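Long-range contact in La protein (Trypanosoma brucei, PDB 1S29), which probably binds RNA through its N-terminal La motif, a winged-helix domain with a conserved aromatic patch that mediates the binding: residues F20-V25 with L83-R88. Numbering follows the deposited sequence.
Sequences FYFSDV and LMVRRR
The guanidinium of R87 meets the F20-V25 segment with its edge: D24 OD1 lies in its plane, while the carbonyl oxygen of F22 sits 19° out of it. The F22 ring, turned 47° from that guanidinium, is approached obliquely by two aliphatic carbons, with R87 CG 3.7 Å from F22 CD1 and V85 CG1 4.0 Å from F22 CE2. The side chains of F22 and R87 run past each other in opposite directions, and the bend of R87 at chi3 (48°) turns its charged end back to the turn after helix 8-21. There R87 NH1 donates to F22 O (2.7 Å), approaching nearly in line with the carbonyl bond.

D24, in the first turn of helix 24-27, forms a salt bridge in which one oxygen takes both terminal nitrogens of R87. D24 OD1 lies 2.8 Å from R87 NH2, which reaches its syn side but is tilted out of the carboxylate plane, and 2.8 Å from R87 NH1, which comes nearly along the C-O bond; all three bonds are bent at the hydrogen. Further bonds from R87 NE to the carbonyl of D89 and from R87 NH2 to that of P90 tie in the C-terminal tail.

F22 and V85 both pack on L50 of helix 47-50 and on L76 of strand 76-78, so the ring after helix 8-21 sits between helix 47-50 and the sheet of the winged helix. The five bonds leave the guanidinium little rotational freedom, and the neighbouring carboxylate and three carbonyls probably stabilise the positive charge of this buried arginine.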
# COMPACT_ATOMS: atom_id res chain seq x y z
N PHE A 20 -2.86 -6.96 1.37
CA PHE A 20 -3.54 -7.48 2.55
C PHE A 20 -4.38 -6.40 3.22
O PHE A 20 -5.56 -6.61 3.52
CB PHE A 20 -2.51 -8.01 3.56
CG PHE A 20 -3.10 -8.45 4.88
CD1 PHE A 20 -3.67 -9.72 5.02
CD2 PHE A 20 -3.05 -7.62 5.99
CE1 PHE A 20 -4.18 -10.14 6.25
CE2 PHE A 20 -3.55 -8.04 7.23
CZ PHE A 20 -4.12 -9.31 7.35
N TYR A 21 -3.78 -5.25 3.46
CA TYR A 21 -4.50 -4.17 4.11
C TYR A 21 -5.68 -3.68 3.29
O TYR A 21 -6.69 -3.24 3.85
CB TYR A 21 -3.55 -3.01 4.42
CG TYR A 21 -2.60 -3.30 5.57
CD1 TYR A 21 -1.23 -3.37 5.37
CD2 TYR A 21 -3.09 -3.50 6.86
CE1 TYR A 21 -0.36 -3.63 6.44
CE2 TYR A 21 -2.23 -3.77 7.93
CZ TYR A 21 -0.87 -3.83 7.71
OH TYR A 21 -0.02 -4.08 8.76
N PHE A 22 -5.56 -3.75 1.97
CA PHE A 22 -6.63 -3.31 1.08
C PHE A 22 -7.58 -4.41 0.60
O PHE A 22 -8.45 -4.16 -0.22
CB PHE A 22 -6.03 -2.61 -0.15
CG PHE A 22 -5.53 -1.22 0.13
CD1 PHE A 22 -6.41 -0.15 0.24
CD2 PHE A 22 -4.17 -0.97 0.28
CE1 PHE A 22 -5.95 1.14 0.48
CE2 PHE A 22 -3.70 0.31 0.52
CZ PHE A 22 -4.58 1.37 0.63
N SER A 23 -7.41 -5.63 1.11
CA SER A 23 -8.27 -6.73 0.68
C SER A 23 -9.72 -6.48 1.09
O SER A 23 -9.98 -5.76 2.05
CB SER A 23 -7.80 -8.05 1.28
OG SER A 23 -8.18 -8.17 2.64
N ASP A 24 -10.65 -7.09 0.36
CA ASP A 24 -12.07 -6.93 0.66
C ASP A 24 -12.38 -7.27 2.11
O ASP A 24 -13.11 -6.54 2.79
CB ASP A 24 -12.91 -7.84 -0.24
CG ASP A 24 -13.02 -7.33 -1.66
OD1 ASP A 24 -12.41 -6.29 -1.97
OD2 ASP A 24 -13.73 -7.97 -2.46
N VAL A 25 -11.83 -8.37 2.59
CA VAL A 25 -12.10 -8.81 3.96
C VAL A 25 -11.59 -7.85 5.02
O VAL A 25 -12.33 -7.49 5.94
CB VAL A 25 -11.47 -10.20 4.23
CG1 VAL A 25 -11.64 -10.56 5.70
CG2 VAL A 25 -12.15 -11.25 3.37
N LEU A 83 2.71 8.96 -5.09
CA LEU A 83 2.73 9.24 -3.67
C LEU A 83 1.54 8.59 -2.97
O LEU A 83 1.47 8.57 -1.75
CB LEU A 83 2.72 10.75 -3.41
CG LEU A 83 3.89 11.54 -4.00
CD1 LEU A 83 3.81 12.97 -3.50
CD2 LEU A 83 5.22 10.92 -3.59
N MSE A 84 0.61 8.06 -3.77
CA MSE A 84 -0.59 7.43 -3.20
C MSE A 84 -0.96 6.14 -3.91
O MSE A 84 -0.47 5.85 -5.00
CB MSE A 84 -1.78 8.40 -3.27
CG MSE A 84 -1.48 9.80 -2.76
SE MSE A 84 -3.05 10.96 -2.72
CE MSE A 84 -3.69 10.45 -0.96
N VAL A 85 -1.84 5.36 -3.29
CA VAL A 85 -2.28 4.11 -3.89
C VAL A 85 -3.76 3.91 -3.55
O VAL A 85 -4.22 4.34 -2.50
CB VAL A 85 -1.46 2.90 -3.38
CG1 VAL A 85 -1.66 2.72 -1.88
CG2 VAL A 85 -1.85 1.64 -4.15
N ARG A 86 -4.48 3.26 -4.45
CA ARG A 86 -5.90 2.99 -4.25
C ARG A 86 -6.23 1.57 -4.69
O ARG A 86 -5.45 0.92 -5.39
CB ARG A 86 -6.76 3.97 -5.06
CG ARG A 86 -6.61 3.83 -6.57
CD ARG A 86 -7.54 4.80 -7.28
NE ARG A 86 -7.36 4.81 -8.73
CZ ARG A 86 -7.76 3.84 -9.54
NH1 ARG A 86 -8.37 2.76 -9.07
NH2 ARG A 86 -7.57 3.95 -10.85
N ARG A 87 -7.38 1.07 -4.25
CA ARG A 87 -7.83 -0.25 -4.65
C ARG A 87 -8.25 -0.15 -6.11
O ARG A 87 -8.72 0.90 -6.56
CB ARG A 87 -9.05 -0.69 -3.85
CG ARG A 87 -8.79 -1.19 -2.45
CD ARG A 87 -10.11 -1.27 -1.70
NE ARG A 87 -11.15 -1.94 -2.47
CZ ARG A 87 -11.50 -3.21 -2.32
NH1 ARG A 87 -10.90 -3.98 -1.42
NH2 ARG A 87 -12.47 -3.72 -3.07
N ARG A 88 -8.07 -1.24 -6.83
CA ARG A 88 -8.47 -1.30 -8.23
C ARG A 88 -9.99 -1.40 -8.23
O ARG A 88 -10.67 -0.77 -9.05
CB ARG A 88 -7.88 -2.56 -8.87
CG ARG A 88 -8.18 -2.73 -10.35
CD ARG A 88 -7.27 -1.86 -11.21
NE ARG A 88 -7.48 -2.10 -12.64
CZ ARG A 88 -8.37 -1.45 -13.38
NH1 ARG A 88 -9.14 -0.52 -12.84
NH2 ARG A 88 -8.50 -1.74 -14.67